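PDB 3TQC: pantothenate kinase from Coxiella burnetii, which catalyses the ATP-dependent phosphorylation of (R)-pantothenate to (R)-4'-phosphopantothenate, the first step of coenzyme A biosynthesis. Local coordinates for residues B[52-56]-B[57-61]; B[71-74]-B[75-78]; B[135-138]-B[139-142]; B[164-168]-B[169-173]; B[242-245]-B[246-250]. One frame throughout, in Å; residues are numbered along the deposited sequence.

The five contacts are all local, and none touches another. Interactions 1 and 2 lie on the same long helix, 52-84, with centres about 26 Å apart. Interaction 5 carries R247, which binds ADP directly. Interaction 1 approaches the nucleotide from another part of the fold, through Y59, and its nearest atoms are about 9 Å from those of interaction 5. Interactions 2 and 4 lie away from the nucleotide and come within about 6 Å of each other at their nearest atoms; both touch the second subunit. Interaction 3 is also remote from the annotated sites, and its centre is about 25 Å from that of interaction 5.

Interaction 1: residues B[52-56]-B[57-61]; sequences LKEVT and EIYLP
The carbonyl oxygen of E54 is shared by two backbone amides of the next turn. I58 N lies 2.9 Å from E54 O, and Y59 N adds a weak bond to E54 O at 3.4 Å. The sharing marks a change of helical step. One residue on, L60 N donates to V55 O at 2.8 Å, spanning five residues where a regular alpha turn spans four. P61 then has no amide proton to give, and its CD packs against T56 O.

K53 and E57 form a salt bridge, with K53 NZ 2.6 Å from E57 OE2. The lysine chain runs straight until its last torsion (chi4 63°). That bend brings NZ to the syn side of the carboxylate, somewhat out of its plane. The other oxygen, E57 OE1, pairs with R21. R21 also pairs with E54 OE1, so it probably offsets both acids, whose atoms E54 OE1 and E57 OE1 are 5.6 Å apart.

E54 is buried and bends at chi2 (74°). Its CG meets Y59 CE2 at 3.6 Å, while OE2 passes CG1 of I58. Water 1 lies in the plane of the Y59 ring, at its edge. It accepts from Y59 OH and donates to E54 OE2 at 2.5 Å. I313 N is a further partner of E54 OE2, so both carboxylate oxygens are held. I58 CG2 covers one face of the ring.

The contact is a pi-type turn followed by a proline kink, near the start of helix 52-84, with Y59 beside the ADP site.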
# COMPACT_ATOMS: atom_id res chain seq x y z
N LEU B 52 28.27 9.48 -16.25
CA LEU B 52 27.56 10.69 -16.63
C LEU B 52 26.37 10.39 -17.54
O LEU B 52 25.30 10.98 -17.41
CB LEU B 52 28.54 11.64 -17.34
CG LEU B 52 27.99 12.95 -17.89
CD1 LEU B 52 27.32 13.73 -16.77
CD2 LEU B 52 29.09 13.75 -18.55
N LYS B 53 26.58 9.47 -18.47
CA LYS B 53 25.58 9.08 -19.45
C LYS B 53 24.35 8.56 -18.76
O LYS B 53 23.24 9.06 -18.98
CB LYS B 53 26.15 8.00 -20.37
CG LYS B 53 25.24 7.62 -21.50
CD LYS B 53 25.90 6.61 -22.44
CE LYS B 53 24.94 6.21 -23.53
NZ LYS B 53 24.59 7.39 -24.35
N GLU B 54 24.55 7.57 -17.90
CA GLU B 54 23.46 6.89 -17.21
C GLU B 54 22.72 7.83 -16.28
O GLU B 54 21.49 7.79 -16.21
CB GLU B 54 24.01 5.67 -16.45
CG GLU B 54 22.99 4.80 -15.76
CD GLU B 54 22.17 3.92 -16.70
OE1 GLU B 54 22.39 3.93 -17.92
OE2 GLU B 54 21.28 3.22 -16.19
N VAL B 55 23.46 8.68 -15.57
CA VAL B 55 22.85 9.69 -14.71
C VAL B 55 22.02 10.66 -15.53
O VAL B 55 20.89 10.99 -15.16
CB VAL B 55 23.90 10.55 -13.96
CG1 VAL B 55 23.20 11.70 -13.24
CG2 VAL B 55 24.69 9.71 -12.97
N THR B 56 22.59 11.13 -16.64
CA THR B 56 21.90 12.11 -17.45
C THR B 56 20.65 11.51 -18.11
O THR B 56 19.60 12.14 -18.12
CB THR B 56 22.80 12.71 -18.55
OG1 THR B 56 23.97 13.29 -17.95
CG2 THR B 56 22.06 13.78 -19.31
N GLU B 57 20.77 10.29 -18.63
CA GLU B 57 19.74 9.71 -19.47
C GLU B 57 18.65 9.04 -18.65
O GLU B 57 17.50 9.09 -19.03
CB GLU B 57 20.33 8.72 -20.49
CG GLU B 57 21.10 9.37 -21.65
CD GLU B 57 21.73 8.33 -22.60
OE1 GLU B 57 21.47 7.12 -22.42
OE2 GLU B 57 22.49 8.72 -23.51
N ILE B 58 19.00 8.44 -17.52
CA ILE B 58 18.03 7.71 -16.71
C ILE B 58 17.65 8.43 -15.42
O ILE B 58 16.49 8.76 -15.21
CB ILE B 58 18.53 6.30 -16.36
CG1 ILE B 58 18.88 5.51 -17.63
CG2 ILE B 58 17.47 5.54 -15.58
CD1 ILE B 58 17.67 5.12 -18.45
N TYR B 59 18.63 8.69 -14.57
CA TYR B 59 18.34 9.17 -13.20
C TYR B 59 17.86 10.61 -13.11
O TYR B 59 17.01 10.92 -12.28
CB TYR B 59 19.54 8.90 -12.28
CG TYR B 59 19.74 7.41 -12.20
CD1 TYR B 59 18.88 6.64 -11.45
CD2 TYR B 59 20.73 6.77 -12.94
CE1 TYR B 59 19.01 5.27 -11.39
CE2 TYR B 59 20.87 5.40 -12.88
CZ TYR B 59 20.01 4.66 -12.10
OH TYR B 59 20.13 3.30 -12.03
N LEU B 60 18.37 11.47 -13.99
CA LEU B 60 17.88 12.83 -14.04
C LEU B 60 16.39 12.87 -14.42
O LEU B 60 15.59 13.41 -13.68
CB LEU B 60 18.73 13.69 -14.96
CG LEU B 60 18.28 15.15 -15.09
CD1 LEU B 60 18.03 15.75 -13.71
CD2 LEU B 60 19.31 15.96 -15.86
N PRO B 61 16.01 12.27 -15.56
CA PRO B 61 14.57 12.27 -15.85
C PRO B 61 13.73 11.47 -14.83
O PRO B 61 12.58 11.82 -14.58
CB PRO B 61 14.46 11.66 -17.25
CG PRO B 61 15.81 11.10 -17.56
CD PRO B 61 16.81 11.80 -16.70
O HOH W 1 21.81 2.37 -13.94

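Interaction 2: residues B[71-74]-B[75-78]; sequences TARQ and TLQQ
R73 leaves the helix with CG anti to its N (chi1 -168°) and then bends twice, chi2 at 40° and chi3 at 56°, which sets its guanidinium beside L76. L76 sends its CG away from its own backbone N. The two side chains therefore lie side by side and point the same way. CD2 of L76 sits over one face of the R73 guanidinium, offset toward its rim. The closest side-chain atoms are R73 NE and L76 CD2, 3.8 Å apart. This is packing of a methyl group on a flat cation, with no polar bond between the two side chains.

Q77 bends at its second torsion, and its amide turns toward the preceding turn. Water 2 links the two turns there. It donates to Q77 OE1 at 2.6 Å and to Q74 O at 2.9 Å. Q74 O also accepts from Q78 N at 3.0 Å, so this carbonyl serves both the helix and the water. The Q74 side chain is extended, and its NE2 bonds to D121 O.

The backbone beneath is regular. L76 N bonds to A72 O and Q77 N to R73 O, each at 2.8 Å. T75 N bonds to T71 O at 2.9 Å. CB of T75 rests near the carbonyls of T71 and A72.

R73, L76 and Q77 pack on I321 of the second subunit, and A72 on L76 of that subunit. The contact is a plain alpha-helical turn, with its repeating four-residue bonds, on a face of helix 52-84 that forms part of the dimer interface.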
# COMPACT_ATOMS: atom_id res chain seq x y z
N THR B 71 5.62 17.06 -5.74
CA THR B 71 5.02 18.40 -5.76
C THR B 71 3.48 18.29 -5.85
O THR B 71 2.78 19.12 -5.31
CB THR B 71 5.59 19.33 -6.87
OG1 THR B 71 5.07 18.93 -8.13
CG2 THR B 71 7.11 19.30 -6.91
N ALA B 72 2.98 17.25 -6.51
CA ALA B 72 1.54 16.96 -6.51
C ALA B 72 1.01 16.73 -5.10
O ALA B 72 -0.06 17.24 -4.74
CB ALA B 72 1.22 15.74 -7.40
N ARG B 73 1.75 15.96 -4.31
CA ARG B 73 1.36 15.65 -2.94
C ARG B 73 1.42 16.92 -2.10
O ARG B 73 0.55 17.17 -1.26
CB ARG B 73 2.29 14.57 -2.36
CG ARG B 73 1.89 13.89 -1.04
CD ARG B 73 0.42 13.56 -0.88
NE ARG B 73 -0.17 12.73 -1.92
CZ ARG B 73 -0.85 11.60 -1.72
NH1 ARG B 73 -1.01 11.10 -0.51
NH2 ARG B 73 -1.37 10.94 -2.75
N GLN B 74 2.42 17.75 -2.36
CA GLN B 74 2.50 19.05 -1.69
C GLN B 74 1.31 19.92 -2.03
O GLN B 74 0.73 20.54 -1.16
CB GLN B 74 3.81 19.76 -2.05
CG GLN B 74 5.04 19.05 -1.50
CD GLN B 74 6.33 19.76 -1.87
OE1 GLN B 74 6.32 20.72 -2.66
NE2 GLN B 74 7.45 19.31 -1.30
N THR B 75 0.93 19.96 -3.30
CA THR B 75 -0.20 20.78 -3.70
C THR B 75 -1.48 20.24 -3.06
O THR B 75 -2.28 21.01 -2.55
CB THR B 75 -0.33 20.84 -5.22
OG1 THR B 75 0.88 21.41 -5.76
CG2 THR B 75 -1.52 21.70 -5.63
N LEU B 76 -1.62 18.92 -3.06
CA LEU B 76 -2.79 18.27 -2.46
C LEU B 76 -2.90 18.59 -0.96
O LEU B 76 -3.97 18.94 -0.44
CB LEU B 76 -2.70 16.76 -2.68
CG LEU B 76 -3.83 15.91 -2.09
CD1 LEU B 76 -5.13 16.30 -2.79
CD2 LEU B 76 -3.54 14.40 -2.17
N GLN B 77 -1.78 18.46 -0.27
CA GLN B 77 -1.68 18.86 1.13
C GLN B 77 -2.17 20.30 1.31
O GLN B 77 -3.06 20.54 2.12
CB GLN B 77 -0.23 18.68 1.61
CG GLN B 77 -0.00 18.92 3.10
CD GLN B 77 0.15 20.39 3.44
OE1 GLN B 77 0.65 21.17 2.64
NE2 GLN B 77 -0.31 20.78 4.63
N GLN B 78 -1.63 21.25 0.54
CA GLN B 78 -2.02 22.64 0.68
C GLN B 78 -3.51 22.85 0.45
O GLN B 78 -4.16 23.58 1.21
CB GLN B 78 -1.23 23.58 -0.25
CG GLN B 78 0.24 23.86 0.16
CD GLN B 78 0.66 25.34 0.02
OE1 GLN B 78 -0.14 26.22 -0.38
NE2 GLN B 78 1.92 25.63 0.38
O HOH W 2 2.63 20.91 0.95

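Interaction 3: residues B[135-138]-B[139-142]; sequences YSNA and KLEK
Y135 stands two residues before the start of helix 137-142 and turns its side chain toward it. Its CB meets CD2 of L140 at 4.0 Å, and the same methyl group lies at the edge of the ring, near its plane. The K139 side chain crosses the tyrosine at about a right angle, with K139 CD 3.8 Å from Y135 CD1. The Y135 backbone bonds to S154.

S136 follows at the N-cap. Its chi1 of 61° places OG between its own N and carbonyl carbon, facing the first turn. OG accepts a weak bond from K139 N at 3.3 Å. S136 O takes L140 N at 2.9 Å. With a serine cap and an apolar pair reaching across it from Y135 to L140, this start of a helix has the form of a hydrophobic staple. Water 3 accepts from S136 N and from K139 NZ at 2.8 Å, so it ties the extended lysine tip to the cap.

N137 opens the helix. Its O accepts from E141 N at 2.7 Å, and CG of E141 lies close to the same carbonyl. The N137 amide group is held from outside: OD1 accepts from K149 NZ, and ND2 donates to Y184 O. Its backbone N bonds to D185 OD1.

A138 comes next. A138 O accepts from K142 N at 3.2 Å.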
# COMPACT_ATOMS: atom_id res chain seq x y z
N TYR B 135 19.03 -6.26 13.68
CA TYR B 135 19.48 -6.58 15.03
C TYR B 135 21.01 -6.67 15.01
O TYR B 135 21.60 -7.05 14.00
CB TYR B 135 18.89 -7.91 15.53
CG TYR B 135 17.38 -7.91 15.80
CD1 TYR B 135 16.82 -7.06 16.74
CD2 TYR B 135 16.54 -8.80 15.13
CE1 TYR B 135 15.45 -7.06 17.00
CE2 TYR B 135 15.16 -8.81 15.38
CZ TYR B 135 14.63 -7.95 16.31
OH TYR B 135 13.27 -7.98 16.56
N SER B 136 21.64 -6.33 16.12
CA SER B 136 23.08 -6.45 16.23
C SER B 136 23.51 -7.90 16.06
O SER B 136 22.70 -8.82 16.22
CB SER B 136 23.54 -5.99 17.61
OG SER B 136 22.93 -6.80 18.59
N ASN B 137 24.78 -8.10 15.75
CA ASN B 137 25.32 -9.46 15.61
C ASN B 137 25.11 -10.28 16.88
O ASN B 137 24.72 -11.44 16.81
CB ASN B 137 26.81 -9.43 15.24
CG ASN B 137 27.05 -9.03 13.79
OD1 ASN B 137 26.13 -8.97 12.98
ND2 ASN B 137 28.31 -8.75 13.46
N ALA B 138 25.33 -9.66 18.04
CA ALA B 138 25.15 -10.35 19.31
C ALA B 138 23.72 -10.88 19.48
O ALA B 138 23.52 -12.02 19.90
CB ALA B 138 25.52 -9.43 20.46
N LYS B 139 22.72 -10.06 19.14
CA LYS B 139 21.31 -10.51 19.20
C LYS B 139 21.03 -11.59 18.17
O LYS B 139 20.34 -12.56 18.47
CB LYS B 139 20.33 -9.36 18.97
CG LYS B 139 20.12 -8.44 20.17
CD LYS B 139 19.01 -7.43 19.84
CE LYS B 139 19.08 -6.15 20.68
NZ LYS B 139 18.21 -5.07 20.09
N LEU B 140 21.55 -11.41 16.96
CA LEU B 140 21.37 -12.39 15.90
C LEU B 140 22.00 -13.72 16.28
O LEU B 140 21.45 -14.77 15.95
CB LEU B 140 21.95 -11.91 14.57
CG LEU B 140 21.28 -10.71 13.88
CD1 LEU B 140 22.19 -10.22 12.76
CD2 LEU B 140 19.91 -11.07 13.34
N GLU B 141 23.14 -13.68 16.95
CA GLU B 141 23.85 -14.90 17.33
C GLU B 141 23.07 -15.71 18.36
O GLU B 141 22.99 -16.93 18.25
CB GLU B 141 25.25 -14.57 17.87
CG GLU B 141 26.23 -14.27 16.77
CD GLU B 141 27.56 -13.74 17.25
OE1 GLU B 141 28.04 -14.18 18.33
OE2 GLU B 141 28.14 -12.89 16.53
N LYS B 142 22.51 -15.01 19.34
CA LYS B 142 21.74 -15.65 20.41
C LYS B 142 20.56 -16.43 19.84
O LYS B 142 20.23 -17.53 20.31
CB LYS B 142 21.23 -14.60 21.41
CG LYS B 142 21.02 -15.15 22.81
CD LYS B 142 20.57 -14.08 23.79
CE LYS B 142 20.78 -14.54 25.23
NZ LYS B 142 20.15 -15.86 25.50
O HOH W 3 20.27 -4.92 18.19

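Interaction 4: residues B[164-168]-B[169-173]; sequences LNAIK and SGQRN
The backbone leaves helix 157-168 through G170, whose positive phi (91°) turns the chain back over the last helical turn in a Schellman motif. Two bonds define it. Q171 N reaches back five residues to A166 O at 3.0 Å. G170 N reaches I167 O at 3.1 Å, from above the carbonyl plane. S169 N adds a weak bond to A166 O, so that oxygen serves two amides.

S169 is the main side chain of the contact. Its OG lies beside its own N (chi1 -59°), which points it back at the preceding turn. It donates to N165 O at 2.6 Å, also from above the carbonyl plane. S169 is buried, and this bond gives its hydroxyl a partner near the end of the helix.

Q171 packs on A166. Its CB rests 3.2 Å from A166 O, and its extended chain carries OE1 to within 3.2 Å of A166 CB. This is contact of an amide oxygen with a methyl group.

K168 points elsewhere, with NZ bonded to D228 and P92 O. On the second subunit, K320 NZ bonds to S169 O, and T14 and I13 pack on S169 and Q171. Within the chain, I167 touches I94 of strand 93-99 and V194 of strand 190-194, and the loop runs on into strand 174-180.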
# COMPACT_ATOMS: atom_id res chain seq x y z
N LEU B 164 9.33 5.30 10.89
CA LEU B 164 8.50 5.76 9.79
C LEU B 164 7.24 6.44 10.32
O LEU B 164 6.84 7.50 9.84
CB LEU B 164 8.17 4.60 8.87
CG LEU B 164 9.45 4.05 8.23
CD1 LEU B 164 9.20 2.76 7.47
CD2 LEU B 164 10.05 5.10 7.32
N ASN B 165 6.61 5.84 11.31
CA ASN B 165 5.43 6.43 11.92
C ASN B 165 5.75 7.83 12.42
O ASN B 165 5.00 8.75 12.19
CB ASN B 165 4.94 5.56 13.09
CG ASN B 165 3.68 6.10 13.71
OD1 ASN B 165 2.64 6.19 13.06
ND2 ASN B 165 3.76 6.47 14.99
N ALA B 166 6.88 7.97 13.10
CA ALA B 166 7.26 9.26 13.64
C ALA B 166 7.45 10.29 12.51
O ALA B 166 7.02 11.44 12.62
CB ALA B 166 8.50 9.14 14.46
N ILE B 167 8.07 9.86 11.42
CA ILE B 167 8.31 10.78 10.31
C ILE B 167 6.97 11.21 9.71
O ILE B 167 6.75 12.39 9.46
CB ILE B 167 9.25 10.17 9.27
CG1 ILE B 167 10.65 10.04 9.88
CG2 ILE B 167 9.33 11.05 8.02
CD1 ILE B 167 11.62 9.27 9.03
N LYS B 168 6.07 10.26 9.55
CA LYS B 168 4.78 10.51 8.92
C LYS B 168 3.80 11.12 9.88
O LYS B 168 2.67 11.42 9.50
CB LYS B 168 4.22 9.21 8.33
CG LYS B 168 4.82 8.87 6.95
CD LYS B 168 4.47 9.94 5.92
CE LYS B 168 4.56 9.41 4.50
NZ LYS B 168 4.21 10.44 3.52
N SER B 169 4.23 11.30 11.13
CA SER B 169 3.48 12.04 12.12
C SER B 169 3.96 13.49 12.22
O SER B 169 3.35 14.28 12.91
CB SER B 169 3.60 11.36 13.46
OG SER B 169 3.11 10.05 13.40
N GLY B 170 5.03 13.85 11.53
CA GLY B 170 5.54 15.22 11.55
C GLY B 170 6.57 15.48 12.62
O GLY B 170 6.99 16.63 12.81
N GLN B 171 7.00 14.41 13.30
CA GLN B 171 7.96 14.51 14.40
C GLN B 171 9.31 15.05 13.95
O GLN B 171 9.82 14.68 12.91
CB GLN B 171 8.16 13.13 15.04
CG GLN B 171 9.08 13.10 16.27
CD GLN B 171 9.03 11.74 16.99
OE1 GLN B 171 8.00 11.05 16.98
NE2 GLN B 171 10.15 11.34 17.60
N ARG B 172 9.88 15.92 14.77
CA ARG B 172 11.16 16.52 14.49
C ARG B 172 12.30 15.61 14.94
O ARG B 172 12.15 14.79 15.85
CB ARG B 172 11.24 17.88 15.19
CG ARG B 172 10.35 18.96 14.52
CD ARG B 172 11.08 19.53 13.32
NE ARG B 172 10.28 20.39 12.47
CZ ARG B 172 10.70 20.90 11.31
NH1 ARG B 172 11.92 20.65 10.85
NH2 ARG B 172 9.88 21.66 10.59
N ASN B 173 13.44 15.77 14.28
CA ASN B 173 14.70 15.16 14.73
C ASN B 173 14.58 13.68 15.08
O ASN B 173 14.85 13.27 16.19
CB ASN B 173 15.26 15.94 15.92
CG ASN B 173 15.59 17.38 15.56
OD1 ASN B 173 15.49 18.28 16.40
ND2 ASN B 173 16.01 17.61 14.32

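Interaction 5: residues B[242-245]-B[246-250]; sequences KWYI and DRVLS. With ADP (adenosine-5'-diphosphate), chain D.
The guanidinium of R247 meets ADP at its edge, with the phosphate oxygen O3B in its plane. R247 NH1 donates to ADP O3B at 2.8 Å (154°) and weakly to ADP O2A at 3.1 Å, so one nitrogen bridges the two phosphates. The Y244 ring crosses the same group at an angle, with the two planes 63° apart. Y244 CD1 lies 4.0 Å from R247 NH2. The bend at chi3 (65°) turns the arginine toward the nucleotide. W243 stacks its ring on H311, makes a cation-pi contact with K307, and donates from NE1 to A309 O.

One turn apart, K242 and D246 form a salt bridge. K242 NZ meets D246 OD2 at 2.9 Å on its syn side, close to the carboxylate plane. I245 and L249 run side by side, with I245 CG2 4.0 Å from L249 CD2.

R247 N bonds to W243 O at 2.9 Å, which fixes the root of the arginine in the helix. ADP is held besides by K105, S106 and T107, and by the amides of A102 and G104. The contact therefore places helix 237-253 at the phosphate end of a P-loop kinase nucleotide site.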
# COMPACT_ATOMS: atom_id res chain seq x y z
N LYS B 242 27.14 -11.90 -9.76
CA LYS B 242 28.41 -11.34 -10.19
C LYS B 242 28.69 -9.99 -9.54
O LYS B 242 29.81 -9.72 -9.11
CB LYS B 242 28.48 -11.21 -11.71
CG LYS B 242 29.83 -10.66 -12.19
CD LYS B 242 30.12 -11.01 -13.65
CE LYS B 242 31.09 -10.02 -14.25
NZ LYS B 242 32.28 -9.82 -13.38
N TRP B 243 27.67 -9.13 -9.43
CA TRP B 243 27.90 -7.83 -8.82
C TRP B 243 28.25 -8.02 -7.37
O TRP B 243 29.09 -7.31 -6.81
CB TRP B 243 26.68 -6.95 -8.91
CG TRP B 243 26.28 -6.58 -10.30
CD1 TRP B 243 27.08 -6.56 -11.40
CD2 TRP B 243 24.99 -6.15 -10.73
NE1 TRP B 243 26.36 -6.15 -12.48
CE2 TRP B 243 25.07 -5.90 -12.10
CE3 TRP B 243 23.76 -5.97 -10.07
CZ2 TRP B 243 23.98 -5.46 -12.84
CZ3 TRP B 243 22.67 -5.55 -10.81
CH2 TRP B 243 22.78 -5.29 -12.19
N TYR B 244 27.58 -8.97 -6.74
CA TYR B 244 27.84 -9.28 -5.36
C TYR B 244 29.27 -9.80 -5.21
O TYR B 244 30.03 -9.30 -4.39
CB TYR B 244 26.84 -10.30 -4.83
CG TYR B 244 27.14 -10.65 -3.41
CD1 TYR B 244 26.66 -9.87 -2.37
CD2 TYR B 244 27.95 -11.73 -3.11
CE1 TYR B 244 26.96 -10.18 -1.07
CE2 TYR B 244 28.25 -12.04 -1.81
CZ TYR B 244 27.76 -11.26 -0.79
OH TYR B 244 28.07 -11.56 0.51
N ILE B 245 29.64 -10.80 -6.01
CA ILE B 245 30.96 -11.39 -5.88
C ILE B 245 32.05 -10.36 -6.15
O ILE B 245 33.04 -10.31 -5.44
CB ILE B 245 31.14 -12.65 -6.77
CG1 ILE B 245 30.26 -13.79 -6.25
CG2 ILE B 245 32.60 -13.10 -6.79
CD1 ILE B 245 30.06 -14.91 -7.26
N ASP B 246 31.86 -9.51 -7.14
CA ASP B 246 32.83 -8.45 -7.39
C ASP B 246 32.91 -7.47 -6.23
O ASP B 246 34.00 -7.09 -5.82
CB ASP B 246 32.50 -7.70 -8.69
CG ASP B 246 32.80 -8.52 -9.92
OD1 ASP B 246 33.38 -9.63 -9.79
OD2 ASP B 246 32.46 -8.06 -11.04
N ARG B 247 31.78 -7.08 -5.67
CA ARG B 247 31.80 -6.14 -4.55
C ARG B 247 32.60 -6.69 -3.35
O ARG B 247 33.40 -5.97 -2.76
CB ARG B 247 30.39 -5.77 -4.11
CG ARG B 247 30.34 -4.55 -3.19
CD ARG B 247 28.93 -4.20 -2.85
NE ARG B 247 28.26 -5.23 -2.06
CZ ARG B 247 26.98 -5.18 -1.68
NH1 ARG B 247 26.22 -4.14 -2.02
NH2 ARG B 247 26.46 -6.16 -0.96
N VAL B 248 32.41 -7.97 -3.03
CA VAL B 248 33.18 -8.63 -1.97
C VAL B 248 34.65 -8.74 -2.35
O VAL B 248 35.52 -8.42 -1.55
CB VAL B 248 32.61 -10.02 -1.58
CG1 VAL B 248 32.44 -10.88 -2.80
CG2 VAL B 248 33.52 -10.72 -0.57
N LEU B 249 34.93 -9.17 -3.58
CA LEU B 249 36.31 -9.20 -4.05
C LEU B 249 36.94 -7.82 -3.94
O LEU B 249 38.06 -7.69 -3.46
CB LEU B 249 36.39 -9.71 -5.50
CG LEU B 249 36.85 -11.16 -5.72
CD1 LEU B 249 36.42 -12.13 -4.60
CD2 LEU B 249 36.37 -11.66 -7.08
N SER B 250 36.22 -6.78 -4.34
CA SER B 250 36.72 -5.41 -4.24
C SER B 250 37.11 -5.01 -2.81
O SER B 250 38.17 -4.43 -2.59
CB SER B 250 35.70 -4.42 -4.78
OG SER B 250 35.94 -3.14 -4.23
PB ADP D . 22.81 -2.49 -2.73
O1B ADP D . 22.76 -1.16 -2.04
O2B ADP D . 21.49 -2.90 -3.34
O3B ADP D . 23.43 -3.61 -1.92
PA ADP D . 24.89 -1.17 -4.13
O1A ADP D . 24.10 0.09 -4.38
O2A ADP D . 25.90 -1.25 -3.04
O3A ADP D . 23.85 -2.38 -3.94
O5' ADP D . 25.62 -1.57 -5.48
C5' ADP D . 26.06 -2.90 -5.71
C4' ADP D . 27.32 -2.88 -6.55
O4' ADP D . 27.02 -2.48 -7.89
C3' ADP D . 28.33 -1.87 -6.04
O3' ADP D . 29.64 -2.40 -6.24
C2' ADP D . 28.11 -0.63 -6.88
O2' ADP D . 29.32 0.08 -7.08
C1' ADP D . 27.59 -1.20 -8.18
N9 ADP D . 26.55 -0.38 -8.83
C8 ADP D . 25.34 -0.11 -8.33
N7 ADP D . 24.62 0.64 -9.19
C5 ADP D . 25.40 0.86 -10.25
C6 ADP D . 25.21 1.58 -11.51
N6 ADP D . 24.04 2.22 -11.74
N1 ADP D . 26.24 1.58 -12.37
C2 ADP D . 27.41 0.94 -12.12
N3 ADP D . 27.63 0.26 -10.98
C4 ADP D . 26.67 0.19 -10.03